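Local coordinates for beta-glucosidase (Chaetomella raphigera, PDB 6JXG), which probably hydrolyses terminal, non-reducing beta-D-glucosyl residues, releasing beta-D-glucose, as a secreted glycoside hydrolase family 3 enzyme of cellulose breakdown, at residues G333-L344 with L493-A504; P349-A359 with A425-I436. One frame throughout, in Å; residues are numbered along the deposited sequence.

Interaction 1 of 2, residues G333-L344 with L493-A504; sequences GIVLLTNKNKAL and LALSSVKAIVWA. With MAN (alpha-D-mannopyranose), chain E.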
loop_
_atom_site.group_PDB
_atom_site.type_symbol
_atom_site.label_atom_id
_atom_site.label_comp_id
_atom_site.label_asym_id
_atom_site.label_seq_id
_atom_site.Cartn_x
_atom_site.Cartn_y
_atom_site.Cartn_z
ATOM N N GLY A 333 11.751 6.489 -2.975
ATOM C CA GLY A 333 10.361 6.846 -3.149
ATOM C C GLY A 333 10.086 8.323 -3.005
ATOM O O GLY A 333 8.916 8.746 -3.149
ATOM N N ILE A 334 11.106 9.104 -2.621
ATOM C CA ILE A 334 11.002 10.571 -2.672
ATOM C C ILE A 334 10.684 11.044 -4.082
ATOM O O ILE A 334 11.262 10.559 -5.004
ATOM C CB ILE A 334 12.268 11.214 -2.128
ATOM C CG1 ILE A 334 12.414 10.893 -0.612
ATOM C CG2 ILE A 334 12.233 12.707 -2.372
ATOM C CD1 ILE A 334 13.693 11.463 0.029
ATOM N N VAL A 335 9.764 11.999 -4.242
ATOM C CA VAL A 335 9.461 12.530 -5.521
ATOM C C VAL A 335 9.857 14.005 -5.533
ATOM O O VAL A 335 9.371 14.783 -4.716
ATOM C CB VAL A 335 7.955 12.394 -5.842
ATOM C CG1 VAL A 335 7.685 12.925 -7.241
ATOM C CG2 VAL A 335 7.542 10.940 -5.713
ATOM N N LEU A 336 10.750 14.389 -6.435
ATOM C CA LEU A 336 11.039 15.797 -6.647
ATOM C C LEU A 336 9.992 16.461 -7.514
ATOM O O LEU A 336 9.813 16.059 -8.662
ATOM C CB LEU A 336 12.462 15.943 -7.246
ATOM C CG LEU A 336 13.083 17.341 -7.441
ATOM C CD1 LEU A 336 13.254 18.076 -6.103
ATOM C CD2 LEU A 336 14.420 17.314 -8.219
ATOM N N LEU A 337 9.306 17.486 -6.965
ATOM C CA LEU A 337 8.215 18.151 -7.700
ATOM C C LEU A 337 8.578 19.406 -8.469
ATOM O O LEU A 337 8.061 19.626 -9.576
ATOM C CB LEU A 337 6.991 18.468 -6.783
ATOM C CG LEU A 337 6.295 17.223 -6.174
ATOM C CD1 LEU A 337 5.147 17.676 -5.229
ATOM C CD2 LEU A 337 5.724 16.254 -7.214
ATOM N N THR A 338 9.446 20.218 -7.903
ATOM C CA THR A 338 9.952 21.427 -8.591
ATOM C C THR A 338 11.391 21.565 -8.201
ATOM O O THR A 338 11.773 21.148 -7.122
ATOM C CB THR A 338 9.223 22.750 -8.183
ATOM O OG1 THR A 338 9.403 22.991 -6.799
ATOM C CG2 THR A 338 7.743 22.662 -8.378
ATOM N N ASN A 339 12.200 22.193 -9.059
ATOM C CA ASN A 339 13.574 22.491 -8.758
ATOM C C ASN A 339 14.074 23.558 -9.748
ATOM O O ASN A 339 14.385 23.243 -10.870
ATOM C CB ASN A 339 14.382 21.213 -8.952
ATOM C CG ASN A 339 15.814 21.349 -8.483
ATOM O OD1 ASN A 339 16.151 22.260 -7.747
ATOM N ND2 ASN A 339 16.676 20.445 -8.920
ATOM N N LYS A 340 14.023 24.796 -9.372
ATOM C CA LYS A 340 14.369 25.917 -10.249
ATOM C C LYS A 340 15.864 26.182 -10.251
ATOM O O LYS A 340 16.439 26.389 -9.178
ATOM C CB LYS A 340 13.661 27.139 -9.749
ATOM C CG LYS A 340 12.148 27.021 -9.820
ATOM C CD LYS A 340 11.504 28.353 -9.464
ATOM C CE LYS A 340 10.163 28.260 -8.752
ATOM N NZ LYS A 340 9.025 28.452 -9.685
ATOM N N ASN A 341 16.434 26.290 -11.476
ATOM C CA ASN A 341 17.890 26.266 -11.810
ATOM C C ASN A 341 18.736 25.676 -10.752
ATOM O O ASN A 341 19.627 26.303 -10.195
ATOM C CB ASN A 341 18.430 27.610 -12.216
ATOM C CG ASN A 341 17.678 28.671 -11.559
ATOM O OD1 ASN A 341 17.698 28.733 -10.333
ATOM N ND2 ASN A 341 16.870 29.412 -12.332
ATOM N N LYS A 342 18.426 24.415 -10.508
ATOM C CA LYS A 342 19.312 23.548 -9.791
ATOM C C LYS A 342 19.508 24.013 -8.373
ATOM O O LYS A 342 20.623 23.886 -7.806
ATOM C CB LYS A 342 20.643 23.436 -10.521
ATOM C CG LYS A 342 20.487 23.039 -11.978
ATOM C CD LYS A 342 21.840 23.064 -12.664
ATOM C CE LYS A 342 22.346 21.680 -12.936
ATOM N NZ LYS A 342 22.377 21.343 -14.380
ATOM N N ALA A 343 18.435 24.506 -7.787
ATOM C CA ALA A 343 18.395 24.734 -6.348
ATOM C C ALA A 343 18.932 23.494 -5.606
ATOM O O ALA A 343 19.773 23.574 -4.719
ATOM C CB ALA A 343 16.976 25.074 -5.904
ATOM N N LEU A 344 18.524 22.323 -6.059
ATOM C CA LEU A 344 18.995 21.092 -5.514
ATOM C C LEU A 344 19.753 20.321 -6.602
ATOM O O LEU A 344 19.466 20.425 -7.802
ATOM C CB LEU A 344 17.797 20.257 -5.004
ATOM C CG LEU A 344 17.068 20.723 -3.726
ATOM C CD1 LEU A 344 15.855 19.847 -3.426
ATOM C CD2 LEU A 344 17.957 20.750 -2.499
ATOM N N LEU A 493 3.115 27.064 -4.331
ATOM C CA LEU A 493 3.639 27.296 -5.656
ATOM C C LEU A 493 3.574 28.765 -6.131
ATOM O O LEU A 493 4.376 29.203 -6.962
ATOM C CB LEU A 493 2.863 26.422 -6.653
ATOM C CG LEU A 493 3.164 24.902 -6.602
ATOM C CD1 LEU A 493 2.108 24.126 -7.348
ATOM C CD2 LEU A 493 4.554 24.585 -7.099
ATOM N N ALA A 494 2.664 29.509 -5.580
ATOM C CA ALA A 494 2.500 30.926 -5.909
ATOM C C ALA A 494 3.604 31.760 -5.306
ATOM O O ALA A 494 3.680 32.925 -5.584
ATOM C CB ALA A 494 1.143 31.428 -5.432
ATOM N N LEU A 495 4.468 31.167 -4.501
ATOM C CA LEU A 495 5.548 31.898 -3.868
ATOM C C LEU A 495 6.789 31.892 -4.689
ATOM O O LEU A 495 7.389 30.839 -4.886
ATOM C CB LEU A 495 5.850 31.322 -2.473
ATOM C CG LEU A 495 4.651 31.363 -1.519
ATOM C CD1 LEU A 495 4.897 30.401 -0.332
ATOM C CD2 LEU A 495 4.403 32.785 -0.992
ATOM N N SER A 496 7.219 33.060 -5.163
ATOM C CA SER A 496 8.362 33.063 -6.069
ATOM C C SER A 496 9.671 32.637 -5.395
ATOM O O SER A 496 10.533 32.092 -6.034
ATOM C CB SER A 496 8.503 34.438 -6.737
ATOM O OG SER A 496 8.837 35.338 -5.693
ATOM N N SER A 497 9.843 32.801 -4.099
ATOM C CA SER A 497 11.065 32.341 -3.470
ATOM C C SER A 497 11.177 30.799 -3.244
ATOM O O SER A 497 12.246 30.306 -2.923
ATOM C CB SER A 497 11.316 33.072 -2.116
ATOM O OG SER A 497 10.112 33.279 -1.438
ATOM N N VAL A 498 10.100 30.073 -3.453
ATOM C CA VAL A 498 10.129 28.578 -3.321
ATOM C C VAL A 498 10.770 28.028 -4.589
ATOM O O VAL A 498 10.204 28.132 -5.724
ATOM C CB VAL A 498 8.750 27.993 -3.098
ATOM C CG1 VAL A 498 8.784 26.437 -3.181
ATOM C CG2 VAL A 498 8.210 28.414 -1.725
ATOM N N LYS A 499 11.991 27.580 -4.412
ATOM C CA LYS A 499 12.827 27.149 -5.519
ATOM C C LYS A 499 12.778 25.637 -5.722
ATOM O O LYS A 499 13.079 25.193 -6.819
ATOM C CB LYS A 499 14.298 27.536 -5.298
ATOM C CG LYS A 499 14.532 29.035 -5.012
ATOM C CD LYS A 499 13.960 29.910 -6.115
ATOM C CE LYS A 499 14.344 31.367 -5.922
ATOM N NZ LYS A 499 13.458 32.119 -6.806
ATOM N N ALA A 500 12.426 24.862 -4.687
ATOM C CA ALA A 500 12.314 23.378 -4.831
ATOM C C ALA A 500 11.291 22.828 -3.854
ATOM O O ALA A 500 11.110 23.359 -2.741
ATOM C CB ALA A 500 13.657 22.709 -4.700
ATOM N N ILE A 501 10.509 21.855 -4.324
ATOM C CA ILE A 501 9.555 21.177 -3.480
ATOM C C ILE A 501 9.896 19.666 -3.553
ATOM O O ILE A 501 9.893 19.064 -4.629
ATOM C CB ILE A 501 8.109 21.429 -3.920
ATOM C CG1 ILE A 501 7.780 22.913 -3.848
ATOM C CG2 ILE A 501 7.147 20.707 -3.010
ATOM C CD1 ILE A 501 6.397 23.177 -4.351
ATOM N N VAL A 502 10.214 19.101 -2.388
ATOM C CA VAL A 502 10.525 17.684 -2.256
ATOM C C VAL A 502 9.373 16.960 -1.582
ATOM O O VAL A 502 9.092 17.225 -0.437
ATOM C CB VAL A 502 11.767 17.542 -1.399
ATOM C CG1 VAL A 502 12.102 16.085 -1.239
ATOM C CG2 VAL A 502 12.894 18.437 -1.993
ATOM N N TRP A 503 8.666 16.101 -2.326
ATOM C CA TRP A 503 7.572 15.302 -1.798
ATOM C C TRP A 503 8.212 14.031 -1.210
ATOM O O TRP A 503 8.444 13.014 -1.909
ATOM C CB TRP A 503 6.602 15.016 -2.930
ATOM C CG TRP A 503 5.377 14.433 -2.553
ATOM C CD1 TRP A 503 5.074 13.105 -2.635
ATOM C CD2 TRP A 503 4.204 15.111 -2.099
ATOM N NE1 TRP A 503 3.799 12.908 -2.191
ATOM C CE2 TRP A 503 3.220 14.124 -1.878
ATOM C CE3 TRP A 503 3.890 16.434 -1.842
ATOM C CZ2 TRP A 503 1.989 14.420 -1.383
ATOM C CZ3 TRP A 503 2.651 16.735 -1.327
ATOM C CH2 TRP A 503 1.711 15.742 -1.109
ATOM N N ALA A 504 8.493 14.084 0.078
ATOM C CA ALA A 504 9.355 13.064 0.701
ATOM C C ALA A 504 8.564 11.878 1.239
ATOM O O ALA A 504 9.150 10.849 1.590
ATOM C CB ALA A 504 10.112 13.711 1.846
HETATM C C1 MAN E . 21.264 28.038 -0.278
HETATM C C2 MAN E . 21.727 29.211 -1.157
HETATM C C3 MAN E . 21.110 29.274 -2.558
HETATM C C4 MAN E . 21.089 27.894 -3.202
HETATM C C5 MAN E . 20.328 27.026 -2.238
HETATM C C6 MAN E . 20.012 25.672 -2.828
HETATM O O2 MAN E . 23.085 28.998 -1.317
HETATM O O3 MAN E . 21.938 30.132 -3.295
HETATM O O4 MAN E . 20.475 27.885 -4.503
HETATM O O5 MAN E . 21.061 26.880 -1.038
HETATM O O6 MAN E . 21.202 24.940 -3.062
HETATM O O HOH W 1 7.207 10.332 -1.693
#
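L337 and T338 both sit opposite I501, a classic beta bulge that shifts the register of two antiparallel strands by one residue. L337 N donates to I501 O at 2.9 Å, whereas I501 N reaches T338 O from above the carbonyl plane, a longer bond of 3.2 Å bent to 152°. The hydroxyl of T338 lies between its own backbone N and carbonyl carbon (chi1 61°), which sets OG1 3.4 Å from I501 CG1 and turns CG2 to L493 CD2. Before the bulge V335 and W503 form a hydrogen-bonded pair, and L337 CD1 comes obliquely to the indole, 3.8 Å from W503 CE3; the indole NE1 itself is bonded to Y531. Beyond it, K340 N donates almost straight to K499 O. These are strands 335-339 and 498-503 of the family 3 C-terminal domain, where 335-339 is an edge strand and the one antiparallel member of an otherwise parallel sheet. The chain then turns back through K340-A343, and N339 holds the turn with both ends of its amide: OD1 accepts L344 N at 2.9 Å, and ND2, with its partner in the amide plane, donates to L344 O at 3.0 Å. An alanine in place of N339 would remove both bonds and is likely to let L344 drift, disturbing the packing of its CD1 on A500 CB and V502 CG2. V502 CG1 is met by I334 CG2 at 3.6 Å, and L515 of helix 511-519 touches both side chains.

Interaction 2 of 2, residues P349-A359 with A425-I436; sequences PASLAIIGQDA and AAAAAETAIVFI. With MAN (alpha-D-mannopyranose), chain E.
S351 OG accepts E430 N at 2.8 Å, just ahead of T431. The serine hydroxyl stands between its backbone N and carbonyl carbon (chi1 59°), a rotation that carries OG across to this bond. E430 runs extended beyond CG alongside A350, with CD 3.7 Å from A350 CB; OE1 takes a weak bond from A350 N and a second from O2 of the mannose. That sugar is joined covalently through C1 to T431 OG1, so E430 OE1 is bonded to a sugar carried by the next residue, and P349 CB lies against the ring at C1. L352 CD1 lies side by side with T431 CG2, 3.7 Å away. I354 and I433 likewise run side by side, I354 CD1 4.0 Å from I433 CD1. I354 CG2 approaches F435 CE2 obliquely. With CG opposite its carbonyl carbon (chi1 -68°), F435 presents one ring face to A359 CB, a CH-pi contact 4.1 Å from the centroid; I355 O and D358 OD2, the latter hydrogen-bonded to N482 ND2, lie near the ring plane at its edge. G356 suits its place because a CB would collide with F435 O. On the opposite side of the sheet from I354 and I433, A353 CB packs 3.9 Å from A429 CB, and I355 CD1 reaches A432 CB. Strands 351-355 and 431-436 are central parallel neighbours in the mixed sheet of the family 3 C-terminal domain; strand 410-414 and helix 419-427 come between them in the chain, and V470 of helix 463-471 covers I355, A426 and A432.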
loop_
_atom_site.group_PDB
_atom_site.type_symbol
_atom_site.label_atom_id
_atom_site.label_comp_id
_atom_site.label_asym_id
_atom_site.label_seq_id
_atom_site.Cartn_x
_atom_site.Cartn_y
_atom_site.Cartn_z
ATOM N N PRO A 349 26.390 25.455 0.758
ATOM C CA PRO A 349 25.865 26.790 1.136
ATOM C C PRO A 349 26.564 27.334 2.396
ATOM O O PRO A 349 27.079 26.553 3.156
ATOM C CB PRO A 349 24.386 26.533 1.388
ATOM C CG PRO A 349 24.290 25.076 1.676
ATOM C CD PRO A 349 25.425 24.371 0.990
ATOM N N ALA A 350 26.637 28.657 2.545
ATOM C CA ALA A 350 27.373 29.279 3.658
ATOM C C ALA A 350 26.537 29.093 4.918
ATOM O O ALA A 350 27.059 28.937 6.004
ATOM C CB ALA A 350 27.561 30.779 3.396
ATOM N N SER A 351 25.214 29.115 4.749
ATOM C CA SER A 351 24.309 29.016 5.884
ATOM C C SER A 351 22.973 28.442 5.427
ATOM O O SER A 351 22.602 28.631 4.259
ATOM C CB SER A 351 24.103 30.396 6.467
ATOM O OG SER A 351 23.585 31.225 5.482
ATOM N N LEU A 352 22.260 27.788 6.357
ATOM C CA LEU A 352 21.019 27.070 6.057
ATOM C C LEU A 352 20.103 27.173 7.244
ATOM O O LEU A 352 20.506 26.821 8.328
ATOM C CB LEU A 352 21.403 25.614 5.862
ATOM C CG LEU A 352 20.865 24.712 4.785
ATOM C CD1 LEU A 352 20.591 25.354 3.434
ATOM C CD2 LEU A 352 21.857 23.554 4.652
ATOM N N ALA A 353 18.930 27.746 7.081
ATOM C CA ALA A 353 17.923 27.733 8.128
ATOM C C ALA A 353 17.108 26.421 8.043
ATOM O O ALA A 353 16.810 25.943 6.915
ATOM C CB ALA A 353 16.993 28.967 7.990
ATOM N N ILE A 354 16.774 25.853 9.204
ATOM C CA ILE A 354 16.034 24.545 9.297
ATOM C C ILE A 354 14.766 24.831 10.099
ATOM O O ILE A 354 14.843 25.210 11.297
ATOM C CB ILE A 354 16.922 23.426 9.877
ATOM C CG1 ILE A 354 18.186 23.256 9.029
ATOM C CG2 ILE A 354 16.155 22.104 10.078
ATOM C CD1 ILE A 354 18.058 22.666 7.638
ATOM N N ILE A 355 13.607 24.765 9.416
ATOM C CA ILE A 355 12.376 25.315 9.950
ATOM C C ILE A 355 11.249 24.277 9.969
ATOM O O ILE A 355 10.985 23.641 8.979
ATOM C CB ILE A 355 11.939 26.577 9.132
ATOM C CG1 ILE A 355 13.052 27.604 9.140
ATOM C CG2 ILE A 355 10.623 27.164 9.628
ATOM C CD1 ILE A 355 12.986 28.569 7.993
ATOM N N GLY A 356 10.526 24.200 11.078
ATOM C CA GLY A 356 9.407 23.304 11.206
ATOM C C GLY A 356 9.682 22.210 12.172
ATOM O O GLY A 356 10.767 21.684 12.191
ATOM N N GLN A 357 8.669 21.818 12.926
ATOM C CA GLN A 357 8.828 20.754 13.896
ATOM C C GLN A 357 9.026 19.425 13.200
ATOM O O GLN A 357 9.535 18.535 13.808
ATOM C CB GLN A 357 7.620 20.650 14.845
ATOM C CG GLN A 357 6.307 20.319 14.239
ATOM C CD GLN A 357 5.308 19.894 15.270
ATOM O OE1 GLN A 357 5.652 19.135 16.221
ATOM N NE2 GLN A 357 4.120 20.408 15.161
ATOM N N ASP A 358 8.595 19.313 11.937
ATOM C CA ASP A 358 8.846 18.109 11.130
ATOM C C ASP A 358 10.345 17.836 10.899
ATOM O O ASP A 358 10.698 16.762 10.439
ATOM C CB ASP A 358 8.007 18.198 9.797
ATOM C CG ASP A 358 8.222 16.993 8.845
ATOM O OD1 ASP A 358 7.901 15.880 9.285
ATOM O OD2 ASP A 358 8.605 17.177 7.657
ATOM N N ALA A 359 11.252 18.748 11.243
ATOM C CA ALA A 359 12.653 18.552 11.026
ATOM C C ALA A 359 13.332 17.689 12.083
ATOM O O ALA A 359 14.451 17.213 11.836
ATOM C CB ALA A 359 13.397 19.882 10.989
ATOM N N ALA A 425 14.289 33.087 11.359
ATOM C CA ALA A 425 15.418 32.260 10.977
ATOM C C ALA A 425 15.704 32.324 9.492
ATOM O O ALA A 425 16.865 32.229 9.128
ATOM C CB ALA A 425 15.159 30.785 11.378
ATOM N N ALA A 426 14.660 32.429 8.648
ATOM C CA ALA A 426 14.844 32.488 7.166
ATOM C C ALA A 426 15.748 33.710 6.744
ATOM O O ALA A 426 16.615 33.633 5.865
ATOM C CB ALA A 426 13.488 32.591 6.522
ATOM N N ALA A 427 15.577 34.811 7.458
ATOM C CA ALA A 427 16.257 36.078 7.124
ATOM C C ALA A 427 17.711 35.972 7.456
ATOM O O ALA A 427 18.538 36.697 6.900
ATOM C CB ALA A 427 15.620 37.185 7.889
ATOM N N ALA A 428 18.059 35.007 8.313
ATOM C CA ALA A 428 19.393 34.950 8.806
ATOM C C ALA A 428 20.207 33.924 8.082
ATOM O O ALA A 428 21.310 33.676 8.505
ATOM C CB ALA A 428 19.410 34.703 10.337
ATOM N N ALA A 429 19.708 33.337 6.985
ATOM C CA ALA A 429 20.496 32.354 6.247
ATOM C C ALA A 429 20.373 32.576 4.736
ATOM O O ALA A 429 19.390 33.104 4.295
ATOM C CB ALA A 429 19.995 30.940 6.575
ATOM N N GLU A 430 21.331 32.072 3.967
ATOM C CA GLU A 430 21.332 32.171 2.514
ATOM C C GLU A 430 20.160 31.369 1.895
ATOM O O GLU A 430 19.578 31.718 0.877
ATOM C CB GLU A 430 22.590 31.546 1.977
ATOM C CG GLU A 430 23.896 32.255 2.208
ATOM C CD GLU A 430 24.886 31.887 1.110
ATOM O OE1 GLU A 430 24.782 30.768 0.501
ATOM O OE2 GLU A 430 25.737 32.751 0.825
ATOM N N THR A 431 19.792 30.305 2.574
ATOM C CA THR A 431 18.815 29.335 2.029
ATOM C C THR A 431 18.095 28.784 3.215
ATOM O O THR A 431 18.722 28.542 4.246
ATOM C CB THR A 431 19.563 28.209 1.288
ATOM O OG1 THR A 431 20.106 28.760 0.092
ATOM C CG2 THR A 431 18.584 27.052 0.809
ATOM N N ALA A 432 16.803 28.549 3.052
ATOM C CA ALA A 432 15.914 28.010 4.108
ATOM C C ALA A 432 15.217 26.754 3.650
ATOM O O ALA A 432 14.609 26.762 2.579
ATOM C CB ALA A 432 14.839 29.022 4.432
ATOM N N ILE A 433 15.288 25.704 4.456
ATOM C CA ILE A 433 14.535 24.463 4.191
ATOM C C ILE A 433 13.456 24.361 5.271
ATOM O O ILE A 433 13.776 24.391 6.494
ATOM C CB ILE A 433 15.406 23.191 4.283
ATOM C CG1 ILE A 433 16.755 23.369 3.552
ATOM C CG2 ILE A 433 14.586 22.015 3.821
ATOM C CD1 ILE A 433 17.745 22.209 3.630
ATOM N N VAL A 434 12.203 24.318 4.810
ATOM C CA VAL A 434 11.062 24.333 5.644
ATOM C C VAL A 434 10.307 22.978 5.480
ATOM O O VAL A 434 10.083 22.514 4.369
ATOM C CB VAL A 434 10.159 25.574 5.367
ATOM C CG1 VAL A 434 9.759 25.696 3.910
ATOM C CG2 VAL A 434 8.925 25.579 6.237
ATOM N N PHE A 435 9.882 22.423 6.607
ATOM C CA PHE A 435 9.404 21.052 6.732
ATOM C C PHE A 435 7.955 21.100 7.184
ATOM O O PHE A 435 7.631 21.625 8.258
ATOM C CB PHE A 435 10.268 20.301 7.778
ATOM C CG PHE A 435 11.688 20.069 7.351
ATOM C CD1 PHE A 435 12.071 18.855 6.782
ATOM C CD2 PHE A 435 12.626 21.055 7.443
ATOM C CE1 PHE A 435 13.372 18.648 6.357
ATOM C CE2 PHE A 435 13.944 20.839 7.016
ATOM C CZ PHE A 435 14.303 19.640 6.460
ATOM N N ILE A 436 7.075 20.544 6.371
ATOM C CA ILE A 436 5.665 20.534 6.610
ATOM C C ILE A 436 5.117 19.138 6.400
ATOM O O ILE A 436 5.731 18.312 5.684
ATOM C CB ILE A 436 4.893 21.574 5.762
ATOM C CG1 ILE A 436 5.083 21.353 4.254
ATOM C CG2 ILE A 436 5.334 22.959 6.159
ATOM C CD1 ILE A 436 4.108 22.072 3.349
HETATM C C1 MAN E . 21.264 28.038 -0.278
HETATM C C2 MAN E . 21.727 29.211 -1.157
HETATM C C3 MAN E . 21.110 29.274 -2.558
HETATM C C4 MAN E . 21.089 27.894 -3.202
HETATM C C5 MAN E . 20.328 27.026 -2.238
HETATM C C6 MAN E . 20.012 25.672 -2.828
HETATM O O2 MAN E . 23.085 28.998 -1.317
HETATM O O3 MAN E . 21.938 30.132 -3.295
HETATM O O4 MAN E . 20.475 27.885 -4.503
HETATM O O5 MAN E . 21.061 26.880 -1.038
HETATM O O6 MAN E . 21.202 24.940 -3.062
HETATM O O HOH W 2 6.501 21.138 10.622
#

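Following the chain from the N terminus, strand 335-339 forms one edge of a six-stranded sheet, and the connection 340-350 carries the chain past the sheet to strand 351-355, next to the far edge strand 410-414. Interaction 2 closes first, when the chain returns through strand 410-414 and helix 419-427 to strand 431-438. Interaction 1 closes later, after strand 477-483 has been laid beside 431-438, leaving 498-503 to pair with 335-339; the shorter loop thus lies wholly within the longer one. The two contacts do not touch, their centres being about 14 Å apart. The mannose on T431, bonded to E430, belongs to interaction 2; its approach to A343 of interaction 1 is less certain.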